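Local coordinates for telomerase reverse transcriptase (Candida tropicalis MYA-3404, PDB 6ZD1), which probably extends chromosome ends as the catalytic subunit of telomerase, a reverse transcriptase that copies a template within the enzyme's RNA into telomeric DNA repeats, at residues 260-263 and 264-267; 5-8 and 9-12; 205-208 and 209-213. All coordinates share one frame; numbering follows the deposited sequence.

Followed from the N terminus, the three contacts come in series; none nests within or crosses another, and each joins residues only a few positions apart. Contact 2 (5-8 with 9-12) closes the turn that starts helix 8-14, beside helices 36-50 and 158-179. Contact 3 (205-208 with 209-213) lies wholly within helix 198-216, against strands 231-237 and 244-249. Contact 1 (260-263 with 264-267) ends the loop after helix 254-258 and opens the long helix 263-298. Contacts 1 and 2 are both asparagine N-caps, their centres about 25 Å apart, whereas the centres of contacts 2 and 3 are about 41 Å apart.

Contact 1 (260-263 and 264-267); sequences KRNF and ALKQ
Asn262 and Leu265 meet with their side chains crossing at a slant, the amide of the asparagine lying against the leucine CB. OD1 of Asn262 comes closest, 3.3 Å from Leu265 CB, and the amide nitrogen ND2 of Asn262 passes farther along the same side chain, 4.1 Å from Leu265 CD2. The amide is carried to this place by a first torsion that sets CG opposite the backbone N (chi1 -164°), so that it swings beside the carbonyl carbon and along the start of the helix. There OD1 of Asn262 accepts from Leu265 N at 3.0 Å. The donor stands well above the amide plane, 52° out of it, and therefore does not use a lone-pair direction.

This is an asparagine N-cap, in which a side-chain oxygen serves a backbone N-H of the first turn, which has no preceding helical carbonyl to bind. It opens helix 263-298, a long helix within the reverse transcriptase region. Asn262 is also the centre of an inverse gamma turn, with Phe263 N bonded to Arg261 O at 2.7 Å, and the chain bends sharply just before the helix begins. The same Arg261 carbonyl oxygen lies over one face of the Phe263 ring, displaced toward its rim.

Regular helical bonding follows at once: Lys266 N donates to Asn262 O at 3.2 Å and Gln267 N to Phe263 O at 2.9 Å. Lys266 runs out fully extended, while its side chain and that of Leu265 both touch Ser256 of the preceding helix 254-258.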
loop_
_atom_site.group_PDB
_atom_site.type_symbol
_atom_site.label_atom_id
_atom_site.label_comp_id
_atom_site.label_asym_id
_atom_site.label_seq_id
_atom_site.Cartn_x
_atom_site.Cartn_y
_atom_site.Cartn_z
ATOM N N LYS A 260 24.587 -14.131 -9.007
ATOM C CA LYS A 260 24.172 -12.770 -9.326
ATOM C C LYS A 260 24.677 -12.296 -10.685
ATOM O O LYS A 260 24.250 -11.231 -11.146
ATOM C CB LYS A 260 24.647 -11.812 -8.229
ATOM C CG LYS A 260 24.439 -12.344 -6.814
ATOM C CD LYS A 260 24.890 -11.339 -5.761
ATOM C CE LYS A 260 25.071 -12.005 -4.405
ATOM N NZ LYS A 260 23.847 -12.732 -3.965
ATOM N N ARG A 261 25.561 -13.056 -11.336
ATOM C CA ARG A 261 26.154 -12.638 -12.599
ATOM C C ARG A 261 25.415 -13.168 -13.819
ATOM O O ARG A 261 25.510 -12.562 -14.893
ATOM C CB ARG A 261 27.617 -13.089 -12.674
ATOM C CG ARG A 261 28.534 -12.404 -11.679
ATOM C CD ARG A 261 29.973 -12.860 -11.858
ATOM N NE ARG A 261 30.874 -12.210 -10.912
ATOM C CZ ARG A 261 32.177 -12.459 -10.832
ATOM N NH1 ARG A 261 32.736 -13.348 -11.643
ATOM N NH2 ARG A 261 32.922 -11.820 -9.939
ATOM N N ASN A 262 24.690 -14.279 -13.688
ATOM C CA ASN A 262 23.958 -14.859 -14.813
ATOM C C ASN A 262 22.694 -14.035 -15.045
ATOM O O ASN A 262 21.575 -14.438 -14.717
ATOM C CB ASN A 262 23.640 -16.325 -14.545
ATOM C CG ASN A 262 23.249 -17.078 -15.801
ATOM O OD1 ASN A 262 22.747 -16.492 -16.761
ATOM N ND2 ASN A 262 23.477 -18.387 -15.802
ATOM N N PHE A 263 22.890 -12.848 -15.630
ATOM C CA PHE A 263 21.769 -11.950 -15.900
ATOM C C PHE A 263 20.738 -12.602 -16.812
ATOM O O PHE A 263 19.529 -12.440 -16.607
ATOM C CB PHE A 263 22.275 -10.645 -16.516
ATOM C CG PHE A 263 23.019 -9.767 -15.550
ATOM C CD1 PHE A 263 24.045 -8.947 -15.990
ATOM C CD2 PHE A 263 22.688 -9.755 -14.204
ATOM C CE1 PHE A 263 24.733 -8.135 -15.107
ATOM C CE2 PHE A 263 23.373 -8.945 -13.314
ATOM C CZ PHE A 263 24.396 -8.134 -13.766
ATOM N N ALA A 264 21.195 -13.339 -17.828
ATOM C CA ALA A 264 20.262 -13.948 -18.768
ATOM C C ALA A 264 19.325 -14.920 -18.063
ATOM O O ALA A 264 18.119 -14.935 -18.334
ATOM C CB ALA A 264 21.031 -14.655 -19.884
ATOM N N LEU A 265 19.856 -15.724 -17.137
ATOM C CA LEU A 265 19.011 -16.656 -16.395
ATOM C C LEU A 265 18.008 -15.915 -15.518
ATOM O O LEU A 265 16.846 -16.325 -15.412
ATOM C CB LEU A 265 19.874 -17.594 -15.551
ATOM C CG LEU A 265 19.126 -18.660 -14.747
ATOM C CD1 LEU A 265 18.386 -19.616 -15.672
ATOM C CD2 LEU A 265 20.078 -19.419 -13.839
ATOM N N LYS A 266 18.442 -14.828 -14.874
ATOM C CA LYS A 266 17.528 -14.036 -14.057
ATOM C C LYS A 266 16.423 -13.427 -14.908
ATOM O O LYS A 266 15.272 -13.321 -14.466
ATOM C CB LYS A 266 18.295 -12.943 -13.309
ATOM C CG LYS A 266 17.419 -12.081 -12.414
ATOM C CD LYS A 266 18.233 -11.074 -11.620
ATOM C CE LYS A 266 17.330 -10.216 -10.746
ATOM N NZ LYS A 266 18.095 -9.267 -9.891
ATOM N N GLN A 267 16.755 -13.012 -16.131
ATOM C CA GLN A 267 15.731 -12.501 -17.033
ATOM C C GLN A 267 14.784 -13.613 -17.473
ATOM O O GLN A 267 13.569 -13.398 -17.568
ATOM C CB GLN A 267 16.390 -11.843 -18.242
ATOM C CG GLN A 267 15.419 -11.273 -19.246
ATOM C CD GLN A 267 16.068 -11.037 -20.591
ATOM O OE1 GLN A 267 17.075 -11.664 -20.926
ATOM N NE2 GLN A 267 15.496 -10.128 -21.371
#

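Contact 2 (5-8 and 9-12); sequences RTNV and QEVL
Val11 N donates to Asn7 O and Leu12 N to Val8 O, each at 3.0 Å, where the chain passes from an extended approach at Thr6 into helix 8-14. Asn7 is the N-cap of that helix. Its CG sits between the backbone N and the carbonyl carbon (chi1 56°), a torsion that turns the amide forward over the first turn, and OD1 of Asn7 takes the N-H of Glu10 at 2.6 Å. The donor lies nearly in line with the side-chain C=O, at a C=O...N angle of 165°. Glu10 N also has a weak bond to Asn7 O, so that one N-H is shared by the backbone and side-chain oxygens of the cap.

The Glu10 side chain, extended beyond CG, runs back toward the capping residue and crosses the Asn7 side chain at about a right angle, the amide and carboxylate planes turned 67° apart. OE1 of Glu10 is 3.1 Å from Asn7 ND2, but the angle is too poor for a hydrogen bond, and the same OE1 lies equally near Asn7 OD1. At this N-terminal turn the Glu10 carboxylate would probably be favoured by the helix dipole.

The Val8 side chain packs on Lys38, Ser42 and Ile45 of helix 36-50, while buried Val11 touches both Val41 of that helix and Trp166 of helix 158-179. Thr6 completes the contact with both branches: its CG2 is 3.2 Å from Glu10 OE2, and its OG1 is 3.2 Å from CG2 of Val11, the Thr6 and Val11 side chains nearly perpendicular.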
loop_
_atom_site.group_PDB
_atom_site.type_symbol
_atom_site.label_atom_id
_atom_site.label_comp_id
_atom_site.label_asym_id
_atom_site.label_seq_id
_atom_site.Cartn_x
_atom_site.Cartn_y
_atom_site.Cartn_z
ATOM N N ARG A 5 28.050 7.226 -10.332
ATOM C CA ARG A 5 28.752 6.091 -10.926
ATOM C C ARG A 5 28.551 6.060 -12.439
ATOM O O ARG A 5 28.400 5.000 -13.049
ATOM C CB ARG A 5 28.317 4.779 -10.273
ATOM C CG ARG A 5 29.207 4.356 -9.091
ATOM C CD ARG A 5 28.430 3.616 -7.998
ATOM N NE ARG A 5 27.355 4.437 -7.443
ATOM C CZ ARG A 5 26.610 4.103 -6.392
ATOM N NH1 ARG A 5 26.818 2.954 -5.760
ATOM N NH2 ARG A 5 25.655 4.922 -5.970
ATOM N N THR A 6 28.533 7.244 -13.051
ATOM C CA THR A 6 28.573 7.410 -14.495
ATOM C C THR A 6 29.575 8.513 -14.813
ATOM O O THR A 6 29.889 9.351 -13.964
ATOM C CB THR A 6 27.188 7.746 -15.076
ATOM O OG1 THR A 6 26.610 8.834 -14.347
ATOM C CG2 THR A 6 26.261 6.543 -14.991
ATOM N N ASN A 7 30.094 8.504 -16.039
ATOM C CA ASN A 7 31.090 9.492 -16.425
ATOM C C ASN A 7 30.408 10.741 -16.978
ATOM O O ASN A 7 29.185 10.800 -17.124
ATOM C CB ASN A 7 32.082 8.901 -17.430
ATOM C CG ASN A 7 31.407 8.327 -18.665
ATOM O OD1 ASN A 7 30.295 8.709 -19.020
ATOM N ND2 ASN A 7 32.090 7.400 -19.330
ATOM N N VAL A 8 31.215 11.762 -17.284
ATOM C CA VAL A 8 30.674 12.996 -17.852
ATOM C C VAL A 8 29.985 12.716 -19.178
ATOM O O VAL A 8 28.970 13.343 -19.508
ATOM C CB VAL A 8 31.791 14.047 -18.017
ATOM C CG1 VAL A 8 31.198 15.392 -18.408
ATOM C CG2 VAL A 8 32.613 14.163 -16.744
ATOM N N GLN A 9 30.518 11.770 -19.953
ATOM C CA GLN A 9 29.922 11.438 -21.241
ATOM C C GLN A 9 28.510 10.890 -21.072
ATOM O O GLN A 9 27.611 11.219 -21.854
ATOM C CB GLN A 9 30.811 10.430 -21.971
ATOM C CG GLN A 9 30.294 9.992 -23.326
ATOM C CD GLN A 9 31.191 8.954 -23.974
ATOM O OE1 GLN A 9 32.109 8.427 -23.341
ATOM N NE2 GLN A 9 30.933 8.656 -25.241
ATOM N N GLU A 10 28.293 10.062 -20.049
ATOM C CA GLU A 10 26.982 9.453 -19.841
ATOM C C GLU A 10 25.985 10.436 -19.240
ATOM O O GLU A 10 24.811 10.444 -19.629
ATOM C CB GLU A 10 27.115 8.218 -18.946
ATOM C CG GLU A 10 27.671 6.990 -19.659
ATOM C CD GLU A 10 28.374 6.029 -18.715
ATOM O OE1 GLU A 10 29.554 5.705 -18.967
ATOM O OE2 GLU A 10 27.752 5.601 -17.719
ATOM N N VAL A 11 26.427 11.274 -18.301
ATOM C CA VAL A 11 25.518 12.237 -17.682
ATOM C C VAL A 11 25.072 13.274 -18.702
ATOM O O VAL A 11 23.887 13.612 -18.791
ATOM C CB VAL A 11 26.176 12.898 -16.458
ATOM C CG1 VAL A 11 25.289 14.016 -15.926
ATOM C CG2 VAL A 11 26.438 11.869 -15.374
ATOM N N LEU A 12 26.016 13.794 -19.491
ATOM C CA LEU A 12 25.657 14.747 -20.534
ATOM C C LEU A 12 24.746 14.109 -21.575
ATOM O O LEU A 12 23.910 14.794 -22.174
ATOM C CB LEU A 12 26.921 15.310 -21.183
ATOM C CG LEU A 12 26.762 16.446 -22.195
ATOM C CD1 LEU A 12 27.666 17.616 -21.839
ATOM C CD2 LEU A 12 27.063 15.947 -23.599
#

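Contact 3 (205-208 and 209-213); sequences SSNW and ITKYA
Two successive turns of helix 198-216, most of which falls in the telomerase RNA-binding domain family, make up this contact, and two side chains add bonds to the ordinary i to i+4 ladder. Thr210 turns its hydroxyl back along the helix, with OG1 opposite the carbonyl carbon (chi1 -63°), and donates to Ser206 O at 2.8 Å. The backbone N of Thr210 reaches the same Ser206 O at 3.1 Å from the opposite face of the carbonyl plane, so two donors from one residue hold this oxygen.

Asn207 O also takes two donors from one residue, Lys211, on opposite faces of its plane. Lys211 N bonds to it at 3.2 Å, and the lysine chain, bent at its last torsion (chi4 57°), brings NZ back to Asn207 O at 3.1 Å. That ammonium stands 58° out of the carbonyl plane, off the lone pairs, and also lies 3.5 Å from Asn207 CB, the two side chains running side by side. The Asn207 amide nitrogen bonds to Glu203, one turn earlier.

On another side of the helix the Trp208 and Tyr212 side chains are inclined to each other, Trp208 NE1 lying 4.0 Å from Tyr212 CB. The indole packs edge-to-face with Phe243, the tyrosine hydroxyl bonds to Asp345 and Arg458, and both side chains touch Val245 of strand 244-249, while Ser205, Trp208 and Ile209 rest on Leu236 of strand 231-237.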
loop_
_atom_site.group_PDB
_atom_site.type_symbol
_atom_site.label_atom_id
_atom_site.label_comp_id
_atom_site.label_asym_id
_atom_site.label_seq_id
_atom_site.Cartn_x
_atom_site.Cartn_y
_atom_site.Cartn_z
ATOM N N SER A 205 17.482 -5.377 12.285
ATOM C CA SER A 205 16.823 -6.392 11.469
ATOM C C SER A 205 17.354 -7.785 11.785
ATOM O O SER A 205 16.576 -8.732 11.948
ATOM C CB SER A 205 16.998 -6.069 9.984
ATOM O OG SER A 205 18.366 -6.049 9.625
ATOM N N SER A 206 18.679 -7.931 11.874
ATOM C CA SER A 206 19.250 -9.245 12.155
ATOM C C SER A 206 18.811 -9.758 13.521
ATOM O O SER A 206 18.573 -10.958 13.692
ATOM C CB SER A 206 20.777 -9.187 12.070
ATOM O OG SER A 206 21.208 -8.903 10.748
ATOM N N ASN A 207 18.679 -8.860 14.499
ATOM C CA ASN A 207 18.266 -9.277 15.836
ATOM C C ASN A 207 16.830 -9.789 15.841
ATOM O O ASN A 207 16.556 -10.887 16.342
ATOM C CB ASN A 207 18.424 -8.121 16.822
ATOM C CG ASN A 207 19.873 -7.769 17.078
ATOM O OD1 ASN A 207 20.765 -8.603 16.916
ATOM N ND2 ASN A 207 20.116 -6.529 17.484
ATOM N N TRP A 208 15.894 -9.002 15.301
ATOM C CA TRP A 208 14.493 -9.412 15.320
ATOM C C TRP A 208 14.277 -10.683 14.508
ATOM O O TRP A 208 13.546 -11.584 14.935
ATOM C CB TRP A 208 13.599 -8.288 14.794
ATOM C CG TRP A 208 12.157 -8.699 14.634
ATOM C CD1 TRP A 208 11.576 -9.261 13.528
ATOM C CD2 TRP A 208 11.117 -8.585 15.615
ATOM N NE1 TRP A 208 10.243 -9.503 13.763
ATOM C CE2 TRP A 208 9.936 -9.096 15.035
ATOM C CE3 TRP A 208 11.071 -8.102 16.927
ATOM C CZ2 TRP A 208 8.724 -9.136 15.722
ATOM C CZ3 TRP A 208 9.865 -8.143 17.608
ATOM C CH2 TRP A 208 8.708 -8.655 17.004
ATOM N N ILE A 209 14.913 -10.773 13.338
ATOM C CA ILE A 209 14.724 -11.934 12.473
ATOM C C ILE A 209 15.231 -13.200 13.155
ATOM O O ILE A 209 14.593 -14.257 13.086
ATOM C CB ILE A 209 15.399 -11.695 11.108
ATOM C CG1 ILE A 209 14.636 -10.623 10.325
ATOM C CG2 ILE A 209 15.478 -12.983 10.305
ATOM C CD1 ILE A 209 15.201 -10.334 8.945
ATOM N N THR A 210 16.379 -13.112 13.833
ATOM C CA THR A 210 16.911 -14.275 14.542
ATOM C C THR A 210 15.954 -14.751 15.631
ATOM O O THR A 210 15.755 -15.959 15.810
ATOM C CB THR A 210 18.283 -13.949 15.135
ATOM O OG1 THR A 210 19.204 -13.656 14.078
ATOM C CG2 THR A 210 18.812 -15.124 15.943
ATOM N N LYS A 211 15.352 -13.816 16.368
ATOM C CA LYS A 211 14.394 -14.195 17.403
ATOM C C LYS A 211 13.100 -14.721 16.792
ATOM O O LYS A 211 12.540 -15.717 17.269
ATOM C CB LYS A 211 14.121 -13.005 18.321
ATOM C CG LYS A 211 15.371 -12.477 19.014
ATOM C CD LYS A 211 15.121 -11.135 19.687
ATOM C CE LYS A 211 16.403 -10.572 20.291
ATOM N NZ LYS A 211 17.495 -10.418 19.285
ATOM N N TYR A 212 12.608 -14.067 15.735
ATOM C CA TYR A 212 11.375 -14.506 15.093
ATOM C C TYR A 212 11.541 -15.867 14.423
ATOM O O TYR A 212 10.583 -16.647 14.363
ATOM C CB TYR A 212 10.921 -13.455 14.075
ATOM C CG TYR A 212 9.713 -13.847 13.250
ATOM C CD1 TYR A 212 8.422 -13.619 13.717
ATOM C CD2 TYR A 212 9.863 -14.427 11.996
ATOM C CE1 TYR A 212 7.315 -13.972 12.960
ATOM C CE2 TYR A 212 8.764 -14.784 11.235
ATOM C CZ TYR A 212 7.494 -14.553 11.719
ATOM O OH TYR A 212 6.407 -14.908 10.956
ATOM N N ALA A 213 12.745 -16.177 13.931
ATOM C CA ALA A 213 12.963 -17.442 13.235
ATOM C C ALA A 213 12.927 -18.630 14.185
ATOM O O ALA A 213 12.528 -19.731 13.786
ATOM C CB ALA A 213 14.297 -17.411 12.490
#